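Side-chain contact in FBP protein (Leishmania major, PDB 5OEZ), which probably hydrolyses fructose 1,6-bisphosphate to fructose 6-phosphate and phosphate, a magnesium-dependent step of gluconeogenesis, as a homotetramer of the class 1 FBPase family: residues 13-18 against 188-193. Sequence-based numbering, arbitrary orientation.
Sequences TQYIIK and DGFTLD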
loop_
_atom_site.group_PDB
_atom_site.type_symbol
_atom_site.label_atom_id
_atom_site.label_comp_id
_atom_site.label_asym_id
_atom_site.label_seq_id
_atom_site.Cartn_x
_atom_site.Cartn_y
_atom_site.Cartn_z
ATOM N N THR C 13 4.187 -19.928 0.289
ATOM C CA THR C 13 4.133 -20.836 -0.848
ATOM C C THR C 13 5.432 -21.630 -1.023
ATOM O O THR C 13 5.384 -22.833 -1.290
ATOM C CB THR C 13 3.776 -20.051 -2.128
ATOM O OG1 THR C 13 2.436 -19.576 -2.010
ATOM C CG2 THR C 13 3.887 -20.903 -3.371
ATOM N N GLN C 14 6.577 -20.954 -0.943
ATOM C CA GLN C 14 7.876 -21.628 -1.061
ATOM C C GLN C 14 8.057 -22.634 0.067
ATOM O O GLN C 14 8.509 -23.737 -0.162
ATOM C CB GLN C 14 9.034 -20.632 -0.986
ATOM C CG GLN C 14 9.438 -19.979 -2.286
ATOM C CD GLN C 14 10.537 -18.946 -2.061
ATOM O OE1 GLN C 14 10.482 -18.147 -1.117
ATOM N NE2 GLN C 14 11.533 -18.951 -2.922
ATOM N N TYR C 15 7.746 -22.210 1.283
ATOM C CA TYR C 15 7.859 -23.061 2.465
ATOM C C TYR C 15 7.026 -24.355 2.311
ATOM O O TYR C 15 7.517 -25.437 2.577
ATOM C CB TYR C 15 7.442 -22.261 3.719
ATOM C CG TYR C 15 7.393 -23.048 5.016
ATOM C CD1 TYR C 15 6.220 -23.698 5.430
ATOM C CD2 TYR C 15 8.516 -23.146 5.826
ATOM C CE1 TYR C 15 6.179 -24.424 6.613
ATOM C CE2 TYR C 15 8.489 -23.873 7.008
ATOM C CZ TYR C 15 7.325 -24.508 7.392
ATOM O OH TYR C 15 7.319 -25.226 8.556
ATOM N N ILE C 16 5.789 -24.219 1.845
ATOM C CA ILE C 16 4.885 -25.356 1.628
ATOM C C ILE C 16 5.440 -26.316 0.574
ATOM O O ILE C 16 5.428 -27.534 0.781
ATOM C CB ILE C 16 3.477 -24.891 1.185
ATOM C CG1 ILE C 16 2.783 -24.065 2.277
ATOM C CG2 ILE C 16 2.591 -26.061 0.792
ATOM C CD1 ILE C 16 2.373 -24.826 3.502
ATOM N N ILE C 17 5.911 -25.770 -0.549
ATOM C CA ILE C 17 6.441 -26.584 -1.657
ATOM C C ILE C 17 7.675 -27.360 -1.215
ATOM O O ILE C 17 7.806 -28.535 -1.532
ATOM C CB ILE C 17 6.770 -25.723 -2.913
ATOM C CG1 ILE C 17 5.471 -25.210 -3.542
ATOM C CG2 ILE C 17 7.552 -26.523 -3.952
ATOM C CD1 ILE C 17 5.669 -24.113 -4.565
ATOM N N LYS C 18 8.575 -26.679 -0.507
ATOM C CA LYS C 18 9.808 -27.275 -0.020
ATOM C C LYS C 18 9.522 -28.392 0.982
ATOM O O LYS C 18 10.179 -29.428 0.961
ATOM C CB LYS C 18 10.721 -26.191 0.584
ATOM C CG LYS C 18 12.093 -26.715 1.025
ATOM C CD LYS C 18 12.950 -27.115 -0.199
ATOM C CE LYS C 18 13.968 -28.215 -0.070
ATOM N NZ LYS C 18 15.084 -27.810 0.798
ATOM N N ASP C 188 4.590 -22.718 12.462
ATOM C CA ASP C 188 5.333 -21.605 11.867
ATOM C C ASP C 188 4.445 -20.417 11.632
ATOM O O ASP C 188 3.293 -20.559 11.229
ATOM C CB ASP C 188 5.990 -22.049 10.582
ATOM C CG ASP C 188 6.953 -23.186 10.813
ATOM O OD1 ASP C 188 8.072 -22.926 11.290
ATOM O OD2 ASP C 188 6.562 -24.346 10.573
ATOM N N GLY C 189 4.990 -19.237 11.913
ATOM C CA GLY C 189 4.270 -17.989 11.786
ATOM C C GLY C 189 4.794 -17.157 10.645
ATOM O O GLY C 189 6.003 -17.008 10.477
ATOM N N PHE C 190 3.870 -16.609 9.870
ATOM C CA PHE C 190 4.180 -15.790 8.726
ATOM C C PHE C 190 3.533 -14.431 8.897
ATOM O O PHE C 190 2.510 -14.307 9.559
ATOM C CB PHE C 190 3.677 -16.458 7.441
ATOM C CG PHE C 190 4.277 -17.813 7.197
ATOM C CD1 PHE C 190 3.819 -18.922 7.898
ATOM C CD2 PHE C 190 5.289 -17.985 6.277
ATOM C CE1 PHE C 190 4.375 -20.174 7.696
ATOM C CE2 PHE C 190 5.849 -19.234 6.062
ATOM C CZ PHE C 190 5.383 -20.336 6.775
ATOM N N THR C 191 4.125 -13.421 8.263
ATOM C CA THR C 191 3.610 -12.073 8.282
ATOM C C THR C 191 3.451 -11.577 6.860
ATOM O O THR C 191 4.329 -11.765 6.018
ATOM C CB THR C 191 4.537 -11.163 9.108
ATOM O OG1 THR C 191 4.639 -11.701 10.432
ATOM C CG2 THR C 191 3.998 -9.737 9.200
ATOM N N LEU C 192 2.337 -10.905 6.605
ATOM C CA LEU C 192 2.039 -10.372 5.287
ATOM C C LEU C 192 2.920 -9.155 5.017
ATOM O O LEU C 192 2.912 -8.206 5.787
ATOM C CB LEU C 192 0.565 -9.972 5.181
ATOM C CG LEU C 192 0.063 -9.335 3.877
ATOM C CD1 LEU C 192 0.299 -10.252 2.691
ATOM C CD2 LEU C 192 -1.417 -9.005 3.995
ATOM N N ASP C 193 3.687 -9.208 3.934
ATOM C CA ASP C 193 4.436 -8.052 3.444
ATOM C C ASP C 193 3.510 -7.322 2.470
ATOM O O ASP C 193 3.302 -7.788 1.350
ATOM C CB ASP C 193 5.721 -8.481 2.749
ATOM C CG ASP C 193 6.575 -7.286 2.292
ATOM O OD1 ASP C 193 6.016 -6.201 2.002
ATOM O OD2 ASP C 193 7.810 -7.445 2.198
#
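Y15 reaches from helix 12-18 to strand 187-193 and meets two side chains there: its ring meets F190 and its hydroxyl meets D188. The Y15 side chain leaves the helix with CG anti to the backbone N (chi1 175°), which carries the ring toward the strand. Y15 CB already lies near the F190 rim, 4.1 Å from F190 CE2. Next along the side chain, Y15 CG is 3.8 Å from F190 CZ. Y15 CD1 comes slightly closer, at 3.7 Å from F190 CZ. F190 thus sets its outermost carbon over one face of the tyrosine, offset toward the rim. The pair is a T-shaped (edge-to-face) stack, with ring centroids 5.4 Å apart and planes at 72°. Farther out the partner shifts gradually to D188. Y15 CE1 is near both F190 CZ and D188 OD2, and Y15 CE2 lies near D188. Y15 CZ is 3.3 Å from D188 OD2, and OH donates a hydrogen bond to that oxygen. The modelled distance from Y15 OH to D188 OD2, 2.3 Å, is very short and doubtful. The carboxylate is turned 61° from the ring plane. Its other oxygen, OD1, accepts a hydrogen bond from the backbone N of H205.

D188 and F190 are two residues apart on the strand and both point toward the helix. They therefore meet different parts of one tyrosine. The next helix residue, I16, contributes to the AMP site, which is empty in this chain, and packs on F28 and T29 of the same site. The contact thus ties the short N-terminal helix beside the allosteric pocket to the large sheet of the N-terminal domain. Chemically it is mixed: an apolar ring stack nearer the helix, and a phenol tip hydrogen-bonded to a carboxylate that H205 N also grips. The strength and exact geometry of the hydroxyl bond remain uncertain.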